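Putative mandelate racemase (Salmonella typhimurium, PDB 2O56) is of unknown function but belongs to the enolase superfamily, binds magnesium and probably acts as a hydro-lyase. Local coordinates at residues A[32-37]-A[107-112]; A[80-85]-A[275-280]; A[230-235]-A[258-263]; A[322-325]-A[330-333]. All coordinates share one frame; numbering follows the deposited sequence.

Interaction 1: residues A[32-37]-A[107-112]; sequences INTDEG and WDIKGK
Ile109 sends a single methyl, CD1, from helix 93-114 onto the strand residues Ile32 and Thr34. CD1 sits 3.7 Å from Ile32 CG2, the two isoleucine side chains crossing at about a right angle, and 3.8 Å from Thr34 CG2, which it meets tip to tip. The Ile32 carbonyl is part of the same seat, with Ile32 O 3.8 Å from Ile109 CD1. An extended branch gives Ile109 this reach: CG1 stands anti to the carbonyl carbon, and chi2 of 162° extends the branch, carrying CD1 to the strand. Thr34 offers its methyl because its hydroxyl is turned elsewhere, to Ile38 O. Just beyond, the type I turn Thr34-Gly37 reverses the chain and is closed by Gly37 N to Thr34 O at 3.1 Å. One turn along the helix, Lys112 NZ forms a salt bridge with Asp108 OD2 at 2.9 Å, approaching from above the carboxylate, 42° out of its plane. The same two side chains also bind backbone of the following strand, Asp108 OD2 taking Phe41 N and Lys112 NZ reaching Ser39 O, and Lys112 has a further salt bridge to Glu384. Apolar packing near the hairpin turn and polar ties to its second strand thus set a helix against an antiparallel sheet, the architecture of the N-terminal capping domain of the enolase superfamily.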
loop_
_atom_site.group_PDB
_atom_site.type_symbol
_atom_site.label_atom_id
_atom_site.label_comp_id
_atom_site.label_asym_id
_atom_site.label_seq_id
_atom_site.Cartn_x
_atom_site.Cartn_y
_atom_site.Cartn_z
ATOM N N ILE A 32 -11.878 -16.912 43.828
ATOM C CA ILE A 32 -10.601 -16.468 44.309
ATOM C C ILE A 32 -10.833 -16.020 45.751
ATOM O O ILE A 32 -11.784 -15.262 46.031
ATOM C CB ILE A 32 -10.079 -15.298 43.470
ATOM C CG1 ILE A 32 -9.784 -15.767 42.043
ATOM C CG2 ILE A 32 -8.808 -14.727 44.078
ATOM C CD1 ILE A 32 -8.990 -14.771 41.227
ATOM N N ASN A 33 -9.994 -16.501 46.666
ATOM C CA ASN A 33 -10.251 -16.302 48.098
ATOM C C ASN A 33 -9.165 -15.466 48.720
ATOM O O ASN A 33 -7.993 -15.625 48.388
ATOM C CB ASN A 33 -10.378 -17.658 48.821
ATOM C CG ASN A 33 -11.443 -18.541 48.208
ATOM O OD1 ASN A 33 -12.602 -18.149 48.125
ATOM N ND2 ASN A 33 -11.052 -19.726 47.750
ATOM N N THR A 34 -9.544 -14.558 49.613
ATOM C CA THR A 34 -8.583 -13.613 50.167
ATOM C C THR A 34 -8.432 -13.766 51.673
ATOM O O THR A 34 -9.291 -14.343 52.333
ATOM C CB THR A 34 -8.944 -12.147 49.843
ATOM O OG1 THR A 34 -10.208 -11.826 50.418
ATOM C CG2 THR A 34 -9.004 -11.903 48.328
ATOM N N ASP A 35 -7.351 -13.223 52.217
ATOM C CA ASP A 35 -7.156 -13.221 53.667
ATOM C C ASP A 35 -8.211 -12.418 54.447
ATOM O O ASP A 35 -8.326 -12.553 55.660
ATOM C CB ASP A 35 -5.740 -12.775 54.030
ATOM C CG ASP A 35 -5.392 -11.388 53.511
ATOM O OD1 ASP A 35 -6.233 -10.732 52.865
ATOM O OD2 ASP A 35 -4.248 -10.952 53.759
ATOM N N GLU A 36 -8.985 -11.592 53.747
ATOM C CA GLU A 36 -9.979 -10.760 54.406
ATOM C C GLU A 36 -11.362 -11.331 54.265
ATOM O O GLU A 36 -12.337 -10.726 54.688
ATOM C CB GLU A 36 -9.931 -9.335 53.885
ATOM C CG GLU A 36 -8.691 -8.577 54.331
ATOM C CD GLU A 36 -8.739 -7.118 53.941
ATOM O OE1 GLU A 36 -9.845 -6.618 53.641
ATOM O OE2 GLU A 36 -7.670 -6.470 53.935
ATOM N N GLY A 37 -11.448 -12.510 53.675
ATOM C CA GLY A 37 -12.703 -13.235 53.600
ATOM C C GLY A 37 -13.579 -12.798 52.450
ATOM O O GLY A 37 -14.720 -13.247 52.332
ATOM N N TRP A 107 -12.175 -8.486 39.687
ATOM C CA TRP A 107 -13.099 -7.350 39.695
ATOM C C TRP A 107 -14.284 -7.559 40.649
ATOM O O TRP A 107 -14.861 -6.583 41.150
ATOM C CB TRP A 107 -13.643 -7.066 38.283
ATOM C CG TRP A 107 -12.645 -6.361 37.391
ATOM C CD1 TRP A 107 -11.642 -6.940 36.653
ATOM C CD2 TRP A 107 -12.537 -4.950 37.172
ATOM N NE1 TRP A 107 -10.922 -5.972 35.986
ATOM C CE2 TRP A 107 -11.449 -4.744 36.285
ATOM C CE3 TRP A 107 -13.238 -3.835 37.651
ATOM C CZ2 TRP A 107 -11.063 -3.474 35.854
ATOM C CZ3 TRP A 107 -12.851 -2.564 37.219
ATOM C CH2 TRP A 107 -11.770 -2.400 36.327
ATOM N N ASP A 108 -14.679 -8.810 40.858
ATOM C CA ASP A 108 -15.734 -9.120 41.827
ATOM C C ASP A 108 -15.231 -8.748 43.235
ATOM O O ASP A 108 -15.902 -8.035 43.982
ATOM C CB ASP A 108 -16.085 -10.600 41.750
ATOM C CG ASP A 108 -17.379 -10.942 42.481
ATOM O OD1 ASP A 108 -18.295 -10.081 42.571
ATOM O OD2 ASP A 108 -17.483 -12.086 42.959
ATOM N N ILE A 109 -14.010 -9.182 43.551
ATOM C CA ILE A 109 -13.324 -8.790 44.795
ATOM C C ILE A 109 -13.202 -7.286 44.982
ATOM O O ILE A 109 -13.393 -6.776 46.082
ATOM C CB ILE A 109 -11.903 -9.422 44.889
ATOM C CG1 ILE A 109 -12.020 -10.911 45.231
ATOM C CG2 ILE A 109 -11.070 -8.705 45.962
ATOM C CD1 ILE A 109 -10.794 -11.740 44.940
ATOM N N LYS A 110 -12.864 -6.583 43.903
ATOM C CA LYS A 110 -12.618 -5.145 43.959
ATOM C C LYS A 110 -13.928 -4.427 44.258
ATOM O O LYS A 110 -13.965 -3.518 45.074
ATOM C CB LYS A 110 -12.027 -4.682 42.615
ATOM C CG LYS A 110 -11.505 -3.272 42.579
ATOM C CD LYS A 110 -11.436 -2.724 41.141
ATOM C CE LYS A 110 -10.461 -3.518 40.290
ATOM N NZ LYS A 110 -9.118 -3.531 40.970
ATOM N N GLY A 111 -15.005 -4.860 43.603
ATOM C CA GLY A 111 -16.343 -4.335 43.882
ATOM C C GLY A 111 -16.826 -4.583 45.299
ATOM O O GLY A 111 -17.348 -3.667 45.956
ATOM N N LYS A 112 -16.646 -5.816 45.772
ATOM C CA LYS A 112 -17.084 -6.196 47.112
ATOM C C LYS A 112 -16.336 -5.428 48.198
ATOM O O LYS A 112 -16.944 -4.998 49.189
ATOM C CB LYS A 112 -16.929 -7.699 47.314
ATOM C CG LYS A 112 -17.847 -8.489 46.432
ATOM C CD LYS A 112 -17.587 -9.956 46.535
ATOM C CE LYS A 112 -18.839 -10.731 46.168
ATOM N NZ LYS A 112 -18.509 -12.126 45.719
#

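Interaction 2: residues A[80-85]-A[275-280]; sequences KMLKKT and IYWRWG
Leu82 sets its two methyls against two tryptophans, Trp277 and Trp279, and these apolar touches make up the whole direct contact. CD1 lies 3.6 Å from Trp277 CZ3 and 4.0 Å from Trp277 CH2, so it rests by the far corner of the six-membered ring. CD2 takes the other indole, 3.7 Å from Trp279 CH2; Leu82 and Trp279 come at each other from opposite directions. CG stands anti to the backbone N (chi1 176°), and from it the two methyls part toward the two indoles.

Around the rings, Trp277 CB lies in plane at the edge of the Trp279 ring, and Trp277 packs edge-to-face with Trp78, from the same helix as Leu82. Leu253 of a neighbouring subunit packs on both Trp277 and Trp279, so the cluster extends into the oligomer.

Polar bonds lie to the sides. Thr85 OG1 donates to Met81 O at 2.7 Å, just past the end of the helix, tilted 32° from the carbonyl plane. Beside the tryptophans, Arg278 NE forms a salt bridge with Glu305 of helix 302-314.

Buried leucine-tryptophan packing here joins a helix of the N-terminal capping domain to a helix of the C-terminal barrel, the two-domain arrangement characteristic of the enolase superfamily.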
loop_
_atom_site.group_PDB
_atom_site.type_symbol
_atom_site.label_atom_id
_atom_site.label_comp_id
_atom_site.label_asym_id
_atom_site.label_seq_id
_atom_site.Cartn_x
_atom_site.Cartn_y
_atom_site.Cartn_z
ATOM N N LYS A 80 1.128 -9.943 34.146
ATOM C CA LYS A 80 1.891 -11.107 34.578
ATOM C C LYS A 80 1.424 -12.371 33.881
ATOM O O LYS A 80 2.235 -13.196 33.462
ATOM C CB LYS A 80 1.795 -11.295 36.097
ATOM C CG LYS A 80 2.826 -12.263 36.659
ATOM C CD LYS A 80 2.568 -12.507 38.159
ATOM C CE LYS A 80 3.392 -13.704 38.647
ATOM N NZ LYS A 80 3.418 -13.825 40.129
ATOM N N MET A 81 0.106 -12.529 33.754
ATOM C CA MET A 81 -0.420 -13.685 33.035
ATOM C C MET A 81 -0.013 -13.662 31.557
ATOM O O MET A 81 0.277 -14.719 30.955
ATOM C CB MET A 81 -1.924 -13.817 33.239
ATOM C CG MET A 81 -2.315 -14.148 34.707
ATOM S SD MET A 81 -4.028 -14.691 34.805
ATOM C CE MET A 81 -4.986 -13.177 34.552
ATOM N N LEU A 82 0.035 -12.460 30.982
ATOM C CA LEU A 82 0.517 -12.292 29.606
ATOM C C LEU A 82 2.010 -12.598 29.481
ATOM O O LEU A 82 2.405 -13.335 28.592
ATOM C CB LEU A 82 0.235 -10.882 29.082
ATOM C CG LEU A 82 0.780 -10.526 27.689
ATOM C CD1 LEU A 82 0.227 -11.437 26.630
ATOM C CD2 LEU A 82 0.515 -9.055 27.333
ATOM N N LYS A 83 2.815 -12.031 30.383
ATOM C CA LYS A 83 4.274 -11.847 30.165
ATOM C C LYS A 83 5.173 -12.853 30.883
ATOM O O LYS A 83 6.314 -13.072 30.457
ATOM C CB LYS A 83 4.737 -10.443 30.574
ATOM C CG LYS A 83 4.280 -9.286 29.648
ATOM C CD LYS A 83 4.828 -9.471 28.233
ATOM C CE LYS A 83 4.402 -8.324 27.304
ATOM N NZ LYS A 83 4.988 -7.038 27.743
ATOM N N LYS A 84 4.690 -13.440 31.977
ATOM C CA LYS A 84 5.565 -14.265 32.836
ATOM C C LYS A 84 5.244 -15.757 32.787
ATOM O O LYS A 84 5.751 -16.532 33.592
ATOM C CB LYS A 84 5.552 -13.755 34.288
ATOM C CG LYS A 84 5.984 -12.313 34.420
ATOM C CD LYS A 84 7.478 -12.173 34.076
ATOM C CE LYS A 84 8.136 -11.099 34.899
ATOM N NZ LYS A 84 9.312 -10.577 34.169
ATOM N N THR A 85 4.403 -16.146 31.829
ATOM C CA THR A 85 3.915 -17.508 31.711
ATOM C C THR A 85 4.551 -18.283 30.552
ATOM O O THR A 85 4.380 -19.507 30.443
ATOM C CB THR A 85 2.401 -17.492 31.503
ATOM O OG1 THR A 85 2.100 -16.587 30.445
ATOM C CG2 THR A 85 1.701 -16.979 32.779
ATOM N N ILE A 275 -11.957 -14.262 18.752
ATOM C CA ILE A 275 -10.879 -13.293 18.594
ATOM C C ILE A 275 -10.543 -12.736 19.988
ATOM O O ILE A 275 -11.429 -12.299 20.726
ATOM C CB ILE A 275 -11.368 -12.127 17.713
ATOM C CG1 ILE A 275 -11.854 -12.620 16.345
ATOM C CG2 ILE A 275 -10.282 -11.127 17.501
ATOM C CD1 ILE A 275 -12.502 -11.472 15.451
ATOM N N TYR A 276 -9.270 -12.779 20.357
ATOM C CA TYR A 276 -8.876 -12.586 21.755
ATOM C C TYR A 276 -7.930 -11.417 21.936
ATOM O O TYR A 276 -6.963 -11.273 21.186
ATOM C CB TYR A 276 -8.240 -13.869 22.319
ATOM C CG TYR A 276 -8.922 -15.126 21.871
ATOM C CD1 TYR A 276 -10.274 -15.350 22.165
ATOM C CD2 TYR A 276 -8.239 -16.078 21.131
ATOM C CE1 TYR A 276 -10.934 -16.489 21.743
ATOM C CE2 TYR A 276 -8.897 -17.233 20.695
ATOM C CZ TYR A 276 -10.250 -17.419 21.014
ATOM O OH TYR A 276 -10.894 -18.564 20.623
ATOM N N TRP A 277 -8.220 -10.604 22.956
ATOM C CA TRP A 277 -7.372 -9.487 23.412
ATOM C C TRP A 277 -7.356 -8.323 22.420
ATOM O O TRP A 277 -7.856 -8.437 21.301
ATOM C CB TRP A 277 -5.950 -9.919 23.809
ATOM C CG TRP A 277 -5.848 -11.136 24.697
ATOM C CD1 TRP A 277 -6.820 -11.675 25.484
ATOM C CD2 TRP A 277 -4.678 -11.940 24.894
ATOM N NE1 TRP A 277 -6.332 -12.781 26.142
ATOM C CE2 TRP A 277 -5.019 -12.957 25.806
ATOM C CE3 TRP A 277 -3.373 -11.900 24.377
ATOM C CZ2 TRP A 277 -4.111 -13.942 26.206
ATOM C CZ3 TRP A 277 -2.467 -12.876 24.791
ATOM C CH2 TRP A 277 -2.839 -13.876 25.703
ATOM N N ARG A 278 -6.833 -7.183 22.854
ATOM C CA ARG A 278 -6.623 -6.056 21.944
ATOM C C ARG A 278 -5.848 -6.510 20.685
ATOM O O ARG A 278 -6.169 -6.111 19.576
ATOM C CB ARG A 278 -5.784 -4.984 22.655
ATOM C CG ARG A 278 -6.526 -4.087 23.651
ATOM C CD ARG A 278 -5.497 -3.410 24.568
ATOM N NE ARG A 278 -4.947 -4.352 25.555
ATOM C CZ ARG A 278 -3.967 -4.061 26.414
ATOM N NH1 ARG A 278 -3.421 -2.857 26.411
ATOM N NH2 ARG A 278 -3.532 -4.969 27.283
ATOM N N TRP A 279 -4.801 -7.316 20.883
ATOM C CA TRP A 279 -3.978 -7.805 19.783
ATOM C C TRP A 279 -4.795 -8.582 18.719
ATOM O O TRP A 279 -4.559 -8.451 17.511
ATOM C CB TRP A 279 -2.835 -8.657 20.325
ATOM C CG TRP A 279 -1.839 -7.882 21.141
ATOM C CD1 TRP A 279 -0.649 -7.339 20.698
ATOM C CD2 TRP A 279 -1.907 -7.593 22.549
ATOM N NE1 TRP A 279 0.022 -6.735 21.751
ATOM C CE2 TRP A 279 -0.726 -6.866 22.891
ATOM C CE3 TRP A 279 -2.841 -7.882 23.559
ATOM C CZ2 TRP A 279 -0.471 -6.406 24.196
ATOM C CZ3 TRP A 279 -2.591 -7.414 24.848
ATOM C CH2 TRP A 279 -1.404 -6.697 25.157
ATOM N N GLY A 280 -5.771 -9.361 19.168
ATOM C CA GLY A 280 -6.553 -10.182 18.245
ATOM C C GLY A 280 -7.511 -9.339 17.431
ATOM O O GLY A 280 -7.796 -9.641 16.264
#

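Interaction 3: residues A[230-235]-A[258-263]; sequences SAIQFG and MKQVAD
Ile232 holds CG1 anti to its own carbonyl carbon and continues it nearly straight at chi2 161°, which carries CD1 across to Gln260 and Val261. On the other helix Val261 has CG1 anti to the backbone N (chi1 -177°), and this arrangement leaves CG2 to face Ala231. The two helices are neighbours on the outside of the (beta/alpha)7beta barrel, a modified TIM barrel, one following strand 217-221 and the other strand 246-247. Running the same way, as successive barrel helices do, they cross at only -23° with their axes 9.4 Å apart.

The side chains meet by van der Waals packing, mostly apolar, with one methyl also against a backbone carbonyl. Ile232 lies against the backbone of the second helix, its CG1 3.9 Å from Val261 CA, while the valine branch is a little farther, Ile232 CG1 to Val261 CG2 being 4.2 Å. Deeper in, toward the strands, Ala231 packs its CB 4.1 Å from Val261 CG2. The backbone carbonyl of Ala231 accepts a bond from the hydroxyl of Tyr246, which ties this helix to the strand carrying the magnesium ligand Glu247. Val261 also packs on Leu269 of the next strand, and Gln260 lies against Gly288 of a neighbouring subunit, so the outer edge of the pair is used in assembly. The magnesium ion itself is about 14 Å from the Ala231 side chain.

At that outer edge Ile232 CD1 settles 4.0 Å from Gln260 CG and 3.9 Å from Gln260 O.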
loop_
_atom_site.group_PDB
_atom_site.type_symbol
_atom_site.label_atom_id
_atom_site.label_comp_id
_atom_site.label_asym_id
_atom_site.label_seq_id
_atom_site.Cartn_x
_atom_site.Cartn_y
_atom_site.Cartn_z
ATOM N N SER A 230 -18.318 -19.562 0.325
ATOM C CA SER A 230 -19.705 -19.817 0.700
ATOM C C SER A 230 -20.335 -18.727 1.562
ATOM O O SER A 230 -21.534 -18.489 1.469
ATOM C CB SER A 230 -19.830 -21.166 1.410
ATOM O OG SER A 230 -18.868 -21.292 2.449
ATOM N N ALA A 231 -19.548 -18.076 2.421
ATOM C CA ALA A 231 -20.065 -16.940 3.200
ATOM C C ALA A 231 -20.502 -15.820 2.260
ATOM O O ALA A 231 -21.547 -15.183 2.467
ATOM C CB ALA A 231 -18.990 -16.411 4.192
ATOM N N ILE A 232 -19.703 -15.577 1.226
ATOM C CA ILE A 232 -20.067 -14.599 0.194
ATOM C C ILE A 232 -21.302 -15.015 -0.607
ATOM O O ILE A 232 -22.173 -14.198 -0.860
ATOM C CB ILE A 232 -18.887 -14.254 -0.738
ATOM C CG1 ILE A 232 -17.833 -13.435 0.037
ATOM C CG2 ILE A 232 -19.370 -13.476 -1.984
ATOM C CD1 ILE A 232 -16.457 -13.428 -0.633
ATOM N N GLN A 233 -21.373 -16.288 -0.984
ATOM C CA GLN A 233 -22.512 -16.804 -1.764
ATOM C C GLN A 233 -23.810 -16.585 -0.974
ATOM O O GLN A 233 -24.775 -16.014 -1.482
ATOM C CB GLN A 233 -22.295 -18.298 -2.029
ATOM C CG GLN A 233 -23.088 -18.835 -3.220
ATOM C CD GLN A 233 -22.870 -20.325 -3.442
ATOM O OE1 GLN A 233 -21.801 -20.864 -3.157
ATOM N NE2 GLN A 233 -23.902 -20.999 -3.938
ATOM N N PHE A 234 -23.796 -17.000 0.289
ATOM C CA PHE A 234 -24.946 -16.849 1.164
ATOM C C PHE A 234 -25.294 -15.404 1.489
ATOM O O PHE A 234 -26.464 -15.012 1.428
ATOM C CB PHE A 234 -24.783 -17.661 2.448
ATOM C CG PHE A 234 -26.043 -17.735 3.250
ATOM C CD1 PHE A 234 -27.181 -18.347 2.714
ATOM C CD2 PHE A 234 -26.115 -17.160 4.512
ATOM C CE1 PHE A 234 -28.357 -18.402 3.436
ATOM C CE2 PHE A 234 -27.293 -17.217 5.243
ATOM C CZ PHE A 234 -28.417 -17.843 4.696
ATOM N N GLY A 235 -24.290 -14.597 1.821
ATOM C CA GLY A 235 -24.566 -13.196 2.192
ATOM C C GLY A 235 -25.250 -12.414 1.085
ATOM O O GLY A 235 -26.174 -11.625 1.341
ATOM N N MET A 258 -11.942 -12.299 6.292
ATOM C CA MET A 258 -13.025 -11.425 6.786
ATOM C C MET A 258 -13.207 -10.160 5.943
ATOM O O MET A 258 -14.339 -9.744 5.643
ATOM C CB MET A 258 -12.799 -11.053 8.259
ATOM C CG MET A 258 -14.059 -10.530 8.991
ATOM S SD MET A 258 -15.248 -11.815 9.452
ATOM C CE MET A 258 -14.292 -12.761 10.640
ATOM N N LYS A 259 -12.085 -9.528 5.599
ATOM C CA LYS A 259 -12.087 -8.385 4.690
ATOM C C LYS A 259 -12.664 -8.735 3.315
ATOM O O LYS A 259 -13.447 -7.957 2.754
ATOM C CB LYS A 259 -10.687 -7.785 4.585
ATOM C CG LYS A 259 -10.569 -6.448 3.849
ATOM C CD LYS A 259 -11.629 -5.449 4.219
ATOM C CE LYS A 259 -11.467 -4.160 3.410
ATOM N NZ LYS A 259 -10.064 -3.661 3.405
ATOM N N GLN A 260 -12.316 -9.905 2.789
ATOM C CA GLN A 260 -12.867 -10.327 1.502
ATOM C C GLN A 260 -14.404 -10.468 1.569
ATOM O O GLN A 260 -15.089 -10.041 0.656
ATOM C CB GLN A 260 -12.180 -11.606 1.007
ATOM C CG GLN A 260 -12.690 -12.178 -0.321
ATOM C CD GLN A 260 -12.257 -11.409 -1.562
ATOM O OE1 GLN A 260 -11.542 -10.412 -1.490
ATOM N NE2 GLN A 260 -12.706 -11.885 -2.722
ATOM N N VAL A 261 -14.933 -11.024 2.662
ATOM C CA VAL A 261 -16.388 -11.126 2.844
ATOM C C VAL A 261 -17.014 -9.721 2.912
ATOM O O VAL A 261 -17.974 -9.444 2.210
ATOM C CB VAL A 261 -16.786 -12.021 4.075
ATOM C CG1 VAL A 261 -18.342 -12.160 4.201
ATOM C CG2 VAL A 261 -16.197 -13.415 3.924
ATOM N N ALA A 262 -16.403 -8.825 3.690
ATOM C CA ALA A 262 -16.868 -7.437 3.836
ATOM C C ALA A 262 -16.959 -6.725 2.488
ATOM O O ALA A 262 -17.928 -6.005 2.221
ATOM C CB ALA A 262 -15.974 -6.664 4.792
ATOM N N ASP A 263 -15.973 -6.967 1.629
ATOM C CA ASP A 263 -15.916 -6.345 0.302
ATOM C C ASP A 263 -17.063 -6.794 -0.612
ATOM O O ASP A 263 -17.571 -6.007 -1.406
ATOM C CB ASP A 263 -14.588 -6.685 -0.382
ATOM C CG ASP A 263 -13.397 -5.956 0.241
ATOM O OD1 ASP A 263 -13.621 -5.043 1.060
ATOM O OD2 ASP A 263 -12.241 -6.291 -0.106
#

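Interaction 4: residues A[322-325]-A[330-333]; sequences IHVC and STAV
Val324 faces Ser330 and Thr331 of the helix, while the flat group next to it, the His323 imidazole, belongs to the other side of the loop and takes no part in the contact with 330-333. The CB of His323 leads away from the helix, and its side chain touches Tyr48, Glu273 and Glu348, with ND1 bonded to Asp296.

On the helix side Val324 CG1 does all the touching. Standing anti to the backbone N (chi1 -178°), it lies 3.7 Å from Thr331 OG1, the two side chains crossing at about a right angle, and 4.0 Å from Ser330 OG.

Polar links run through water. One water donates to His323 O at 2.9 Å and makes a weak, long approach to Ser330 OG at 3.5 Å. A second accepts from Cys325 N at 3.1 Å and lies so close to Ser330 OG, 2.5 Å, that the exact length is doubtful. Ser330 OG may thus be linked through water to the backbone on both flanks of Val324, weakly on the His323 side, and Ser330 N is held by Glu43, a residue of the N-terminal sheet.

Val324 lies about 10 Å from the bound magnesium ion, side chain to metal. A loop after a barrel strand that carries a histidine paired with an aspartate from the preceding strand's end is consistent with the His-Asp pair in the active sites of mandelate racemase-like members of the enolase superfamily.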
loop_
_atom_site.group_PDB
_atom_site.type_symbol
_atom_site.label_atom_id
_atom_site.label_comp_id
_atom_site.label_asym_id
_atom_site.label_seq_id
_atom_site.Cartn_x
_atom_site.Cartn_y
_atom_site.Cartn_z
ATOM N N ILE A 322 -21.601 -8.025 23.356
ATOM C CA ILE A 322 -20.880 -9.051 24.102
ATOM C C ILE A 322 -21.407 -10.428 23.716
ATOM O O ILE A 322 -22.620 -10.643 23.648
ATOM C CB ILE A 322 -20.951 -8.820 25.645
ATOM C CG1 ILE A 322 -20.375 -7.446 26.009
ATOM C CG2 ILE A 322 -20.127 -9.873 26.421
ATOM C CD1 ILE A 322 -18.912 -7.259 25.629
ATOM N N HIS A 323 -20.500 -11.346 23.406
ATOM C CA HIS A 323 -20.888 -12.734 23.213
ATOM C C HIS A 323 -21.184 -13.366 24.568
ATOM O O HIS A 323 -20.345 -13.346 25.461
ATOM C CB HIS A 323 -19.807 -13.541 22.495
ATOM C CG HIS A 323 -20.117 -15.002 22.418
ATOM N ND1 HIS A 323 -19.660 -15.909 23.349
ATOM C CD2 HIS A 323 -20.897 -15.702 21.562
ATOM C CE1 HIS A 323 -20.128 -17.109 23.057
ATOM N NE2 HIS A 323 -20.875 -17.014 21.972
ATOM N N VAL A 324 -22.382 -13.920 24.723
ATOM C CA VAL A 324 -22.749 -14.580 25.969
ATOM C C VAL A 324 -23.275 -15.982 25.687
ATOM O O VAL A 324 -24.353 -16.142 25.114
ATOM C CB VAL A 324 -23.821 -13.782 26.770
ATOM C CG1 VAL A 324 -24.134 -14.481 28.097
ATOM C CG2 VAL A 324 -23.349 -12.370 27.061
ATOM N N CYS A 325 -22.517 -16.989 26.109
ATOM C CA CYS A 325 -23.011 -18.376 26.136
ATOM C C CYS A 325 -22.392 -19.151 27.300
ATOM O O CYS A 325 -21.540 -20.024 27.112
ATOM C CB CYS A 325 -22.716 -19.081 24.807
ATOM S SG CYS A 325 -23.671 -20.622 24.545
ATOM N N SER A 330 -21.558 -15.175 33.527
ATOM C CA SER A 330 -21.369 -14.592 32.196
ATOM C C SER A 330 -22.404 -13.503 31.884
ATOM O O SER A 330 -22.067 -12.408 31.436
ATOM C CB SER A 330 -21.406 -15.690 31.132
ATOM O OG SER A 330 -20.720 -15.269 29.966
ATOM N N THR A 331 -23.670 -13.795 32.127
ATOM C CA THR A 331 -24.711 -12.811 31.874
ATOM C C THR A 331 -24.504 -11.530 32.684
ATOM O O THR A 331 -24.520 -10.428 32.121
ATOM C CB THR A 331 -26.099 -13.402 32.094
ATOM O OG1 THR A 331 -26.355 -14.334 31.045
ATOM C CG2 THR A 331 -27.177 -12.297 32.067
ATOM N N ALA A 332 -24.259 -11.690 33.985
ATOM C CA ALA A 332 -23.985 -10.581 34.882
ATOM C C ALA A 332 -22.894 -9.657 34.367
ATOM O O ALA A 332 -23.106 -8.439 34.263
ATOM C CB ALA A 332 -23.616 -11.104 36.280
ATOM N N VAL A 333 -21.732 -10.223 34.038
ATOM C CA VAL A 333 -20.588 -9.395 33.698
ATOM C C VAL A 333 -20.790 -8.717 32.355
ATOM O O VAL A 333 -20.395 -7.566 32.169
ATOM C CB VAL A 333 -19.221 -10.146 33.786
ATOM C CG1 VAL A 333 -19.113 -10.849 35.098
ATOM C CG2 VAL A 333 -19.044 -11.145 32.658
HETATM O O HOH W 1 -19.407 -12.669 28.112
HETATM O O HOH W 2 -20.049 -16.557 27.899
#

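Overall arrangement
From the N terminus, the chain first forms strand 28-34, and interaction 1 closes when helix 93-114 returns to it. Helix 74-83, inside that loop, opens interaction 2, which closes only at 275-280; the two therefore cross, stitching the capping domain together and then to the barrel. Interaction 3 is nested within the long loop of interaction 2 and joins successive outer helices of the barrel, on the far side of the chain's centre from interaction 1, about 45 Å between centres. Interaction 4 follows all of these as a short closure between a barrel loop and its next helix, near the middle of the chain. None of the four touches another.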